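Local coordinates for protein dephospho-CoA kinase (Campylobacter jejuni subsp. jejuni serotype O:2, PDB 4ZO4) that probably catalyses the ATP-dependent phosphorylation of the 3'-hydroxyl group of dephospho-CoA, the last step of coenzyme A biosynthesis, at residues L28-I33 against A113-I118; F9-I14 against I118-E123; K132-Y137 against A175-K180; I33-I38 against A98-Q103. All coordinates share one frame; numbering follows the deposited sequence.

Contact 1: L28-I33 against A113-I118; sequences LGFKSI and AFFVEI
Ser32 pairs with Phe115 and Ile33 with Val116 in parallel register, with the short strands 31-33 and 114-117 running 21° apart. Three backbone hydrogen bonds hold the pair. Phe115 uses both of its backbone groups: its N donates to Lys31 O at 2.8 Å, and its O accepts from Ile33 N at 2.9 Å. Glu117 N then donates to Ile33 O at 2.9 Å.

Ile33 and Val116 lie side by side on one face of the sheet and point the same way. Ile33 CG1 stands between its own backbone N and carbonyl carbon (chi1 64°). From there it reaches both methyls of Val116, while Ile33 CD1 lies 3.9 Å from Val116 CG2. On the same face Lys31 CB touches Phe114 CB, but the lysine amine and the phenyl ring both lead away. The Ser32 and Phe115 side chains occupy the other face. Phe30, just before the strand, offers its CB to the edge of the Phe115 ring, with CE2 at 4.2 Å. The Phe30 ring in turn takes Ala113 O at its own edge, in plane, 3.3 Å from CD1. Ala113 CB rests 4.0 Å from Phe30 CD1. A Schellman motif at Gly29, with positive phi, ends the preceding helix and turns the chain toward this strand.

Helix 82-109 covers the Ile33 and Val116 face, through Met104. Helices 15-27 and 185-200 cover Phe115 on the other face. Strand 114-117 also bonds to strand 7-12, leaving 31-34 as an outermost strand of the chain's parallel sheet.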
loop_
_atom_site.group_PDB
_atom_site.type_symbol
_atom_site.label_atom_id
_atom_site.label_comp_id
_atom_site.label_asym_id
_atom_site.label_seq_id
_atom_site.Cartn_x
_atom_site.Cartn_y
_atom_site.Cartn_z
ATOM N N LEU A 28 17.979 -9.448 36.464
ATOM C CA LEU A 28 17.815 -10.876 36.797
ATOM C C LEU A 28 18.781 -11.846 36.079
ATOM O O LEU A 28 18.711 -13.064 36.287
ATOM C CB LEU A 28 16.366 -11.301 36.545
ATOM C CG LEU A 28 15.295 -10.623 37.424
ATOM C CD1 LEU A 28 13.964 -11.339 37.237
ATOM C CD2 LEU A 28 15.662 -10.576 38.914
ATOM N N GLY A 29 19.653 -11.301 35.228
ATOM C CA GLY A 29 20.778 -12.037 34.655
ATOM C C GLY A 29 20.530 -12.736 33.328
ATOM O O GLY A 29 21.340 -13.573 32.916
ATOM N N PHE A 30 19.431 -12.416 32.642
ATOM C CA PHE A 30 19.156 -13.063 31.347
ATOM C C PHE A 30 19.631 -12.203 30.189
ATOM O O PHE A 30 19.602 -10.975 30.280
ATOM C CB PHE A 30 17.676 -13.363 31.202
ATOM C CG PHE A 30 17.181 -14.409 32.158
ATOM C CD1 PHE A 30 17.118 -15.745 31.765
ATOM C CD2 PHE A 30 16.773 -14.063 33.446
ATOM C CE1 PHE A 30 16.663 -16.718 32.634
ATOM C CE2 PHE A 30 16.315 -15.036 34.325
ATOM C CZ PHE A 30 16.259 -16.365 33.915
ATOM N N LYS A 31 20.066 -12.869 29.115
ATOM C CA LYS A 31 20.609 -12.211 27.903
ATOM C C LYS A 31 19.525 -11.583 27.019
ATOM O O LYS A 31 18.560 -12.246 26.665
ATOM C CB LYS A 31 21.359 -13.234 27.027
ATOM C CG LYS A 31 22.541 -13.946 27.687
ATOM C CD LYS A 31 23.823 -13.116 27.627
ATOM C CE LYS A 31 25.066 -13.989 27.668
ATOM N NZ LYS A 31 26.314 -13.229 27.367
ATOM N N SER A 32 19.703 -10.325 26.636
ATOM C CA SER A 32 18.862 -9.720 25.594
ATOM C C SER A 32 19.684 -9.186 24.438
ATOM O O SER A 32 20.798 -8.699 24.630
ATOM C CB SER A 32 18.073 -8.550 26.148
ATOM O OG SER A 32 18.955 -7.473 26.427
ATOM N N ILE A 33 19.124 -9.256 23.237
ATOM C CA ILE A 33 19.671 -8.499 22.081
ATOM C C ILE A 33 18.644 -7.472 21.636
ATOM O O ILE A 33 17.441 -7.666 21.808
ATOM C CB ILE A 33 20.082 -9.411 20.905
ATOM C CG1 ILE A 33 18.874 -10.132 20.310
ATOM C CG2 ILE A 33 21.110 -10.429 21.378
ATOM C CD1 ILE A 33 19.244 -11.266 19.380
ATOM N N ALA A 113 17.601 -19.182 28.702
ATOM C CA ALA A 113 16.578 -18.303 28.134
ATOM C C ALA A 113 17.154 -16.939 27.846
ATOM O O ALA A 113 17.985 -16.435 28.639
ATOM C CB ALA A 113 15.392 -18.161 29.067
ATOM N N PHE A 114 16.705 -16.368 26.713
ATOM C CA PHE A 114 17.110 -15.041 26.244
ATOM C C PHE A 114 15.960 -14.275 25.539
ATOM O O PHE A 114 14.989 -14.867 25.047
ATOM C CB PHE A 114 18.350 -15.137 25.329
ATOM C CG PHE A 114 18.090 -15.789 23.992
ATOM C CD1 PHE A 114 17.882 -15.020 22.852
ATOM C CD2 PHE A 114 18.078 -17.179 23.866
ATOM C CE1 PHE A 114 17.647 -15.624 21.623
ATOM C CE2 PHE A 114 17.846 -17.791 22.637
ATOM C CZ PHE A 114 17.631 -17.010 21.512
ATOM N N PHE A 115 16.110 -12.949 25.494
ATOM C CA PHE A 115 15.077 -12.028 25.037
ATOM C C PHE A 115 15.542 -11.107 23.887
ATOM O O PHE A 115 16.517 -10.358 24.007
ATOM C CB PHE A 115 14.561 -11.217 26.240
ATOM C CG PHE A 115 13.877 -12.073 27.283
ATOM C CD1 PHE A 115 12.588 -12.540 27.065
ATOM C CD2 PHE A 115 14.537 -12.455 28.453
ATOM C CE1 PHE A 115 11.956 -13.357 27.988
ATOM C CE2 PHE A 115 13.909 -13.281 29.379
ATOM C CZ PHE A 115 12.612 -13.728 29.143
ATOM N N VAL A 116 14.848 -11.198 22.762
ATOM C CA VAL A 116 15.073 -10.317 21.617
ATOM C C VAL A 116 14.111 -9.156 21.774
ATOM O O VAL A 116 12.895 -9.273 21.535
ATOM C CB VAL A 116 14.773 -11.034 20.273
ATOM C CG1 VAL A 116 15.042 -10.123 19.099
ATOM C CG2 VAL A 116 15.576 -12.330 20.137
ATOM N N GLU A 117 14.623 -8.031 22.220
ATOM C CA GLU A 117 13.786 -6.849 22.258
ATOM C C GLU A 117 13.440 -6.484 20.810
ATOM O O GLU A 117 14.327 -6.484 19.951
ATOM C CB GLU A 117 14.529 -5.708 22.959
ATOM C CG GLU A 117 13.867 -4.357 22.771
ATOM C CD GLU A 117 14.403 -3.310 23.721
ATOM O OE1 GLU A 117 15.504 -3.510 24.282
ATOM O OE2 GLU A 117 13.708 -2.284 23.896
ATOM N N ILE A 118 12.175 -6.179 20.528
ATOM C CA ILE A 118 11.774 -5.854 19.139
ATOM C C ILE A 118 10.565 -4.914 19.059
ATOM O O ILE A 118 9.565 -5.138 19.730
ATOM C CB ILE A 118 11.509 -7.153 18.348
ATOM C CG1 ILE A 118 11.271 -6.875 16.864
ATOM C CG2 ILE A 118 10.333 -7.914 18.917
ATOM C CD1 ILE A 118 11.167 -8.124 16.009
#

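Contact 2: F9-I14 against I118-E123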
loop_
_atom_site.group_PDB
_atom_site.type_symbol
_atom_site.label_atom_id
_atom_site.label_comp_id
_atom_site.label_asym_id
_atom_site.label_seq_id
_atom_site.Cartn_x
_atom_site.Cartn_y
_atom_site.Cartn_z
ATOM N N PHE A 9 10.607 -13.206 22.326
ATOM C CA PHE A 9 10.517 -11.854 21.773
ATOM C C PHE A 9 9.850 -10.966 22.797
ATOM O O PHE A 9 8.886 -11.349 23.424
ATOM C CB PHE A 9 9.818 -11.832 20.383
ATOM C CG PHE A 9 10.621 -12.541 19.303
ATOM C CD1 PHE A 9 11.691 -11.907 18.684
ATOM C CD2 PHE A 9 10.358 -13.868 18.979
ATOM C CE1 PHE A 9 12.460 -12.572 17.727
ATOM C CE2 PHE A 9 11.126 -14.539 18.040
ATOM C CZ PHE A 9 12.175 -13.887 17.403
ATOM N N VAL A 10 10.393 -9.788 23.002
ATOM C CA VAL A 10 9.764 -8.868 23.895
ATOM C C VAL A 10 9.290 -7.670 23.102
ATOM O O VAL A 10 10.096 -6.922 22.567
ATOM C CB VAL A 10 10.742 -8.388 24.950
ATOM C CG1 VAL A 10 10.066 -7.359 25.846
ATOM C CG2 VAL A 10 11.250 -9.573 25.750
ATOM N N THR A 11 7.978 -7.476 23.032
ATOM C CA THR A 11 7.458 -6.367 22.270
ATOM C C THR A 11 6.423 -5.634 23.095
ATOM O O THR A 11 5.846 -6.226 23.988
ATOM C CB THR A 11 6.872 -6.858 20.932
ATOM O OG1 THR A 11 6.222 -5.775 20.279
ATOM C CG2 THR A 11 5.878 -7.958 21.145
ATOM N N ALA A 12 6.200 -4.349 22.801
ATOM C CA ALA A 12 5.356 -3.513 23.647
ATOM C C ALA A 12 4.492 -2.540 22.890
ATOM O O ALA A 12 4.906 -1.936 21.900
ATOM C CB ALA A 12 6.193 -2.751 24.663
ATOM N N SER A 13 3.284 -2.371 23.412
ATOM C CA SER A 13 2.342 -1.424 22.865
ATOM C C SER A 13 2.798 0.006 23.080
ATOM O O SER A 13 2.219 0.899 22.485
ATOM C CB SER A 13 0.963 -1.604 23.495
ATOM O OG SER A 13 0.789 -0.751 24.604
ATOM N N ILE A 14 3.794 0.208 23.950
ATOM C CA ILE A 14 4.412 1.519 24.214
ATOM C C ILE A 14 5.868 1.321 24.712
ATOM O O ILE A 14 6.167 0.378 25.450
ATOM C CB ILE A 14 3.577 2.337 25.219
ATOM C CG1 ILE A 14 4.331 3.595 25.667
ATOM C CG2 ILE A 14 3.211 1.496 26.431
ATOM C CD1 ILE A 14 3.446 4.616 26.356
ATOM N N ILE A 118 12.175 -6.179 20.528
ATOM C CA ILE A 118 11.774 -5.854 19.139
ATOM C C ILE A 118 10.565 -4.914 19.059
ATOM O O ILE A 118 9.565 -5.138 19.730
ATOM C CB ILE A 118 11.509 -7.153 18.348
ATOM C CG1 ILE A 118 11.271 -6.875 16.864
ATOM C CG2 ILE A 118 10.333 -7.914 18.917
ATOM C CD1 ILE A 118 11.167 -8.124 16.009
ATOM N N PRO A 119 10.657 -3.836 18.258
ATOM C CA PRO A 119 9.479 -2.985 17.980
ATOM C C PRO A 119 8.318 -3.739 17.381
ATOM O O PRO A 119 8.493 -4.530 16.465
ATOM C CB PRO A 119 9.988 -1.964 16.971
ATOM C CG PRO A 119 11.486 -1.965 17.085
ATOM C CD PRO A 119 11.897 -3.277 17.695
ATOM N N LEU A 120 7.130 -3.489 17.908
ATOM C CA LEU A 120 5.968 -4.314 17.601
ATOM C C LEU A 120 5.795 -4.531 16.111
ATOM O O LEU A 120 5.524 -5.652 15.712
ATOM C CB LEU A 120 4.693 -3.733 18.236
ATOM C CG LEU A 120 3.359 -4.484 18.083
ATOM C CD1 LEU A 120 3.454 -5.926 18.550
ATOM C CD2 LEU A 120 2.237 -3.775 18.827
ATOM N N PHE A 121 5.935 -3.482 15.288
ATOM C CA PHE A 121 5.709 -3.636 13.832
ATOM C C PHE A 121 7.006 -3.708 13.023
ATOM O O PHE A 121 7.158 -3.046 12.024
ATOM C CB PHE A 121 4.787 -2.534 13.306
ATOM C CG PHE A 121 3.431 -2.529 13.943
ATOM C CD1 PHE A 121 3.209 -1.825 15.122
ATOM C CD2 PHE A 121 2.377 -3.226 13.363
ATOM C CE1 PHE A 121 1.968 -1.821 15.714
ATOM C CE2 PHE A 121 1.137 -3.230 13.953
ATOM C CZ PHE A 121 0.933 -2.530 15.137
ATOM N N PHE A 122 7.927 -4.559 13.445
ATOM C CA PHE A 122 9.253 -4.642 12.860
ATOM C C PHE A 122 9.102 -5.428 11.623
ATOM O O PHE A 122 8.271 -6.310 11.562
ATOM C CB PHE A 122 10.194 -5.400 13.786
ATOM C CG PHE A 122 11.648 -5.074 13.611
ATOM C CD1 PHE A 122 12.552 -6.069 13.347
ATOM C CD2 PHE A 122 12.111 -3.773 13.771
ATOM C CE1 PHE A 122 13.893 -5.782 13.235
ATOM C CE2 PHE A 122 13.453 -3.470 13.640
ATOM C CZ PHE A 122 14.343 -4.479 13.370
ATOM N N GLU A 123 9.971 -5.158 10.663
ATOM C CA GLU A 123 9.740 -5.518 9.293
ATOM C C GLU A 123 10.434 -6.782 8.809
ATOM O O GLU A 123 9.828 -7.599 8.106
ATOM C CB GLU A 123 10.179 -4.353 8.407
ATOM C CG GLU A 123 9.182 -3.214 8.334
ATOM C CD GLU A 123 9.528 -2.182 7.266
ATOM O OE1 GLU A 123 10.647 -2.227 6.693
ATOM O OE2 GLU A 123 8.678 -1.312 6.997
#
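Ile118, Leu120 and Thr11 bury the most surface here. Ile118 is gripped through its backbone: its N donates to Val10 O at 3.0 Å with an angle of 158° at the hydrogen. The donor is tilted 24° from the carbonyl plane. The side chain adds its CG2 branch. This methyl lies 4.1 Å from Thr11 CB and 4.2 Å from Phe9 CB, and it also rests beside Val10 O, so one methyl touches three successive residues.

Thr11 turns its side chain toward the loop. With OG1 anti to the backbone N (chi1 173°), the hydroxyl oxygen lies against Leu120, 3.1 Å from Leu120 CA and 3.3 Å from Leu120 CD1. The two side chains cross obliquely. Thr11 CG2 also touches Leu120 CD1, at 4.1 Å.

Strand 7-12 is the central strand of the parallel sheet in this P-loop kinase fold. It leads through Ser13 and Ile14 into helix 15-27, whose first turns hold the predicted ATP-binding residues Ala15 to Thr20. The 118-123 segment follows the neighbouring strand 114-117. Ala12 and Pro119 both touch Lys18, so the contact probably lies beside the nucleotide site.

Leu120 CB comes 4.1 Å from Ala12 O. Beyond Thr11, the Leu120 side chain packs on Ile168 and Lys171 of helix 155-172. Further along the loop, Glu123 bonds to His93 and forms a salt bridge with Lys85 of the second subunit.

Contact 3: K132-Y137 against A175-K180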
loop_
_atom_site.group_PDB
_atom_site.type_symbol
_atom_site.label_atom_id
_atom_site.label_comp_id
_atom_site.label_asym_id
_atom_site.label_seq_id
_atom_site.Cartn_x
_atom_site.Cartn_y
_atom_site.Cartn_z
ATOM N N LYS A 132 8.906 -17.683 21.020
ATOM C CA LYS A 132 7.698 -17.186 21.681
ATOM C C LYS A 132 7.642 -15.650 21.848
ATOM O O LYS A 132 8.656 -14.963 22.120
ATOM C CB LYS A 132 7.519 -17.871 23.043
ATOM C CG LYS A 132 6.580 -19.060 22.974
ATOM C CD LYS A 132 7.124 -20.277 23.685
ATOM C CE LYS A 132 6.300 -21.510 23.350
ATOM N NZ LYS A 132 7.149 -22.728 23.473
ATOM N N VAL A 133 6.430 -15.132 21.731
ATOM C CA VAL A 133 6.241 -13.714 21.652
ATOM C C VAL A 133 5.566 -13.197 22.908
ATOM O O VAL A 133 4.471 -13.652 23.270
ATOM C CB VAL A 133 5.373 -13.378 20.435
ATOM C CG1 VAL A 133 5.495 -11.908 20.074
ATOM C CG2 VAL A 133 5.799 -14.239 19.283
ATOM N N ILE A 134 6.208 -12.211 23.526
ATOM C CA ILE A 134 5.752 -11.598 24.779
ATOM C C ILE A 134 5.318 -10.173 24.474
ATOM O O ILE A 134 6.145 -9.307 24.151
ATOM C CB ILE A 134 6.907 -11.512 25.824
ATOM C CG1 ILE A 134 7.324 -12.900 26.308
ATOM C CG2 ILE A 134 6.530 -10.642 27.037
ATOM C CD1 ILE A 134 8.512 -12.868 27.258
ATOM N N VAL A 135 4.031 -9.916 24.569
ATOM C CA VAL A 135 3.564 -8.582 24.310
ATOM C C VAL A 135 3.175 -7.921 25.616
ATOM O O VAL A 135 2.338 -8.444 26.369
ATOM C CB VAL A 135 2.364 -8.563 23.345
ATOM C CG1 VAL A 135 1.966 -7.117 23.061
ATOM C CG2 VAL A 135 2.700 -9.283 22.047
ATOM N N ILE A 136 3.773 -6.768 25.865
ATOM C CA ILE A 136 3.349 -5.916 26.940
ATOM C C ILE A 136 2.334 -4.923 26.408
ATOM O O ILE A 136 2.656 -4.039 25.607
ATOM C CB ILE A 136 4.519 -5.172 27.568
ATOM C CG1 ILE A 136 5.561 -6.195 28.027
ATOM C CG2 ILE A 136 4.007 -4.372 28.747
ATOM C CD1 ILE A 136 6.946 -5.636 28.194
ATOM N N TYR A 137 1.115 -5.091 26.896
ATOM C CA TYR A 137 -0.062 -4.447 26.388
ATOM C C TYR A 137 -0.622 -3.454 27.410
ATOM O O TYR A 137 -0.750 -3.781 28.598
ATOM C CB TYR A 137 -1.108 -5.520 26.131
ATOM C CG TYR A 137 -2.398 -5.032 25.545
ATOM C CD1 TYR A 137 -2.408 -4.063 24.528
ATOM C CD2 TYR A 137 -3.611 -5.575 25.949
ATOM C CE1 TYR A 137 -3.591 -3.648 23.959
ATOM C CE2 TYR A 137 -4.806 -5.164 25.381
ATOM C CZ TYR A 137 -4.780 -4.200 24.383
ATOM O OH TYR A 137 -5.951 -3.762 23.810
ATOM N N ALA A 175 0.516 -12.989 19.598
ATOM C CA ALA A 175 1.259 -13.215 20.862
ATOM C C ALA A 175 0.983 -14.570 21.536
ATOM O O ALA A 175 -0.155 -15.072 21.511
ATOM C CB ALA A 175 0.928 -12.115 21.857
ATOM N N ASP A 176 2.023 -15.135 22.165
ATOM C CA ASP A 176 1.858 -16.295 23.067
ATOM C C ASP A 176 1.527 -15.833 24.490
ATOM O O ASP A 176 0.709 -16.434 25.172
ATOM C CB ASP A 176 3.129 -17.145 23.135
ATOM C CG ASP A 176 3.628 -17.589 21.772
ATOM O OD1 ASP A 176 2.919 -18.376 21.117
ATOM O OD2 ASP A 176 4.741 -17.154 21.381
ATOM N N PHE A 177 2.174 -14.760 24.926
ATOM C CA PHE A 177 2.083 -14.291 26.297
ATOM C C PHE A 177 1.881 -12.783 26.331
ATOM O O PHE A 177 2.704 -12.029 25.841
ATOM C CB PHE A 177 3.370 -14.644 27.061
ATOM C CG PHE A 177 3.793 -16.085 26.915
ATOM C CD1 PHE A 177 2.886 -17.122 27.163
ATOM C CD2 PHE A 177 5.097 -16.415 26.569
ATOM C CE1 PHE A 177 3.263 -18.455 27.042
ATOM C CE2 PHE A 177 5.488 -17.747 26.457
ATOM C CZ PHE A 177 4.568 -18.767 26.682
ATOM N N ILE A 178 0.783 -12.374 26.939
ATOM C CA ILE A 178 0.407 -10.986 27.092
ATOM C C ILE A 178 0.545 -10.589 28.549
ATOM O O ILE A 178 -0.138 -11.135 29.402
ATOM C CB ILE A 178 -1.085 -10.754 26.698
ATOM C CG1 ILE A 178 -1.346 -11.236 25.265
ATOM C CG2 ILE A 178 -1.463 -9.276 26.835
ATOM C CD1 ILE A 178 -2.748 -10.961 24.738
ATOM N N ILE A 179 1.393 -9.614 28.816
ATOM C CA ILE A 179 1.502 -8.979 30.117
ATOM C C ILE A 179 0.738 -7.668 30.116
ATOM O O ILE A 179 1.185 -6.701 29.518
ATOM C CB ILE A 179 2.975 -8.669 30.401
ATOM C CG1 ILE A 179 3.750 -9.990 30.528
ATOM C CG2 ILE A 179 3.131 -7.780 31.634
ATOM C CD1 ILE A 179 5.235 -9.810 30.782
ATOM N N LYS A 180 -0.420 -7.647 30.783
ATOM C CA LYS A 180 -1.238 -6.426 30.985
ATOM C C LYS A 180 -0.348 -5.339 31.578
ATOM O O LYS A 180 0.771 -5.609 31.972
ATOM C CB LYS A 180 -2.411 -6.729 31.934
ATOM C CG LYS A 180 -3.796 -6.299 31.477
ATOM C CD LYS A 180 -4.120 -6.785 30.062
ATOM C CE LYS A 180 -5.480 -7.468 29.965
ATOM N NZ LYS A 180 -5.372 -8.930 30.281
#
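The Phe177 ring meets Ile134 at its edge, near the ring plane, with Ile134 CG1 4.2 Å from CD2. Asp176 CB lies over the centre of one ring face, 3.8 Å above the plane. Lys132 CG approaches the ring obliquely, 3.9 Å from CE2. At the other end of the pair, Ile178 CG2 packs on Tyr137 CB at 3.8 Å, oblique to the tyrosine ring.

The Asp176 carboxylate bonds to the backbone of strand 132-136 near its start. Asp176 CG sits beside its own backbone N (chi1 -54°), which lets OD2 accept from Val133 N at 2.7 Å, using the lone pair anti to the other oxygen. Val133 O receives two donors, Asp176 N and Phe177 N, the latter at 3.0 Å.

Strands 132-136 and 177-179 are parallel neighbours joined through helices 144-151 and 155-172, a beta-alpha-beta crossover. The ladder continues through Val135, whose N donates to Phe177 O at 2.8 Å and whose O accepts from Ile179 N. Tyr137 N then bonds to Ile179 O.

Ile134 CG2 touches Ile179 CD1 at 4.0 Å on the Phe177 face, which helices 15-27 and 185-200 cover. Val135 CG2 meets Ala175 CB on the other face, where Leu172 also packs.

Contact 4: I33-I38 against A98-Q103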
loop_
_atom_site.group_PDB
_atom_site.type_symbol
_atom_site.label_atom_id
_atom_site.label_comp_id
_atom_site.label_asym_id
_atom_site.label_seq_id
_atom_site.Cartn_x
_atom_site.Cartn_y
_atom_site.Cartn_z
ATOM N N ILE A 33 19.124 -9.256 23.237
ATOM C CA ILE A 33 19.671 -8.499 22.081
ATOM C C ILE A 33 18.644 -7.472 21.636
ATOM O O ILE A 33 17.441 -7.666 21.808
ATOM C CB ILE A 33 20.082 -9.411 20.905
ATOM C CG1 ILE A 33 18.874 -10.132 20.310
ATOM C CG2 ILE A 33 21.110 -10.429 21.378
ATOM C CD1 ILE A 33 19.244 -11.266 19.380
ATOM N N SER A 34 19.104 -6.353 21.116
ATOM C CA SER A 34 18.161 -5.324 20.626
ATOM C C SER A 34 18.015 -5.370 19.105
ATOM O O SER A 34 19.015 -5.353 18.381
ATOM C CB SER A 34 18.596 -3.938 21.061
ATOM O OG SER A 34 17.774 -2.946 20.470
ATOM N N ALA A 35 16.769 -5.420 18.627
ATOM C CA ALA A 35 16.492 -5.461 17.177
ATOM C C ALA A 35 16.876 -4.142 16.540
ATOM O O ALA A 35 17.573 -4.148 15.534
ATOM C CB ALA A 35 15.039 -5.792 16.886
ATOM N N ASP A 36 16.495 -3.023 17.149
ATOM C CA ASP A 36 16.867 -1.701 16.603
ATOM C C ASP A 36 18.348 -1.420 16.622
ATOM O O ASP A 36 18.838 -0.697 15.763
ATOM C CB ASP A 36 16.161 -0.564 17.326
ATOM C CG ASP A 36 14.723 -0.455 16.937
ATOM O OD1 ASP A 36 14.274 -1.297 16.118
ATOM O OD2 ASP A 36 14.037 0.470 17.432
ATOM N N LYS A 37 19.077 -1.964 17.584
ATOM C CA LYS A 37 20.509 -1.710 17.616
ATOM C C LYS A 37 21.112 -2.453 16.426
ATOM O O LYS A 37 21.766 -1.851 15.575
ATOM C CB LYS A 37 21.119 -2.133 18.960
ATOM C CG LYS A 37 20.649 -1.282 20.141
ATOM C CD LYS A 37 21.483 -0.004 20.304
ATOM C CE LYS A 37 21.136 0.782 21.576
ATOM N NZ LYS A 37 20.275 1.979 21.299
ATOM N N ILE A 38 20.825 -3.748 16.326
ATOM C CA ILE A 38 21.226 -4.515 15.145
ATOM C C ILE A 38 20.867 -3.773 13.835
ATOM O O ILE A 38 21.689 -3.673 12.917
ATOM C CB ILE A 38 20.588 -5.903 15.130
ATOM C CG1 ILE A 38 21.163 -6.760 16.246
ATOM C CG2 ILE A 38 20.886 -6.604 13.831
ATOM C CD1 ILE A 38 20.313 -7.968 16.616
ATOM N N ALA A 98 19.224 -11.791 8.851
ATOM C CA ALA A 98 20.306 -12.788 9.018
ATOM C C ALA A 98 21.189 -12.468 10.202
ATOM O O ALA A 98 21.733 -13.382 10.824
ATOM C CB ALA A 98 21.147 -12.900 7.748
ATOM N N LYS A 99 21.358 -11.183 10.500
ATOM C CA LYS A 99 22.066 -10.763 11.710
ATOM C C LYS A 99 21.241 -10.983 12.991
ATOM O O LYS A 99 21.777 -11.293 14.036
ATOM C CB LYS A 99 22.478 -9.306 11.612
ATOM C CG LYS A 99 23.291 -8.838 12.800
ATOM C CD LYS A 99 24.510 -8.001 12.428
ATOM C CE LYS A 99 25.721 -8.888 12.146
ATOM N NZ LYS A 99 26.956 -8.391 12.821
ATOM N N ILE A 100 19.936 -10.831 12.930
ATOM C CA ILE A 100 19.154 -11.167 14.096
ATOM C C ILE A 100 19.208 -12.674 14.313
ATOM O O ILE A 100 19.373 -13.109 15.427
ATOM C CB ILE A 100 17.707 -10.666 13.975
ATOM C CG1 ILE A 100 17.670 -9.162 14.298
ATOM C CG2 ILE A 100 16.798 -11.422 14.929
ATOM C CD1 ILE A 100 16.321 -8.500 14.073
ATOM N N LEU A 101 19.064 -13.447 13.239
ATOM C CA LEU A 101 19.059 -14.906 13.292
ATOM C C LEU A 101 20.454 -15.479 13.485
ATOM O O LEU A 101 20.615 -16.671 13.729
ATOM C CB LEU A 101 18.438 -15.449 12.000
ATOM C CG LEU A 101 18.298 -16.951 11.692
ATOM C CD1 LEU A 101 17.086 -17.169 10.785
ATOM C CD2 LEU A 101 19.534 -17.563 11.036
ATOM N N GLU A 102 21.471 -14.640 13.353
ATOM C CA GLU A 102 22.851 -15.033 13.680
ATOM C C GLU A 102 22.997 -15.080 15.192
ATOM O O GLU A 102 23.362 -16.093 15.751
ATOM C CB GLU A 102 23.837 -14.027 13.059
ATOM C CG GLU A 102 25.287 -14.084 13.503
ATOM C CD GLU A 102 26.060 -12.885 12.973
ATOM O OE1 GLU A 102 26.633 -12.131 13.792
ATOM O OE2 GLU A 102 26.069 -12.670 11.736
ATOM N N GLN A 103 22.693 -13.964 15.831
ATOM C CA GLN A 103 22.819 -13.803 17.263
ATOM C C GLN A 103 21.780 -14.564 18.117
ATOM O O GLN A 103 21.925 -14.617 19.340
ATOM C CB GLN A 103 22.731 -12.318 17.603
ATOM C CG GLN A 103 23.870 -11.478 17.057
ATOM C CD GLN A 103 23.746 -10.012 17.445
ATOM O OE1 GLN A 103 22.953 -9.644 18.315
ATOM N NE2 GLN A 103 24.536 -9.166 16.798
#
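Ile38 and Ile33 pack against Lys99, Ile100 and Gln103 in a mostly apolar side-chain contact, where strand 31-34 passes into helix 35-45 beside helix 82-109. Ile38 carries most of it and uses two branches. Its CG2, anti to the backbone N, touches the aliphatic part of Lys99, with Lys99 CG at 3.4 Å. Its CD1 extends the other arm, meeting Ile100 CG1 at 3.7 Å and Gln103 OE1 at 3.6 Å.

Gln103 approaches Ile38 from the opposite direction. Its CG is anti to the carbonyl carbon and the chain beyond is extended (chi2 -179°), which carries the amide across to the isoleucines. There Gln103 OE1 also lies 3.7 Å from Ile33 CG2, so the oxygen faces methyls of both residues. Gln103 CB touches Ile33 CD1 as well. Ala35 completes the helix side, its CB 4.1 Å from Ile100 CD1. Phe122 packs on both Ala35 and Ile100 from the loop after strand 114-117.

Ser34 is the N-cap of helix 35-45. Its OG accepts a weak bond from Lys37 N at 3.3 Å. The Lys99 chain bends beyond CG and leads its amine away from Ile38, toward a long ion pair with Glu102, 3.9 Å from NZ to OE1.

Lys99 thus contributes methylenes, while the polar amide oxygen of Gln103 lies against methyls without bonding across the two segments. The fit between them probably depends on van der Waals contact.

All four contacts reach the chain's five-stranded parallel sheet, ordered 31-34, 114-117, 7-12, 132-136, 177-179. Contacts 1 and 3 pair its two outermost strands with their inner neighbours, about 15 Å apart, centre to centre. Contact 2 is on the central strand, between them in strand order, and shares Ile118 with contact 1. Contact 4 shares Ile33 with contact 1 and packs helix 82-109 beside that end of the sheet, about 20 Å from contact 3, centre to centre. Along the chain, contact 4 is nested in contact 1, and contact 1 in contact 2. Contact 3 follows. The sheet thus joins distant chain segments round the strand leading to the predicted ATP-binding residues at the start of helix 15-27.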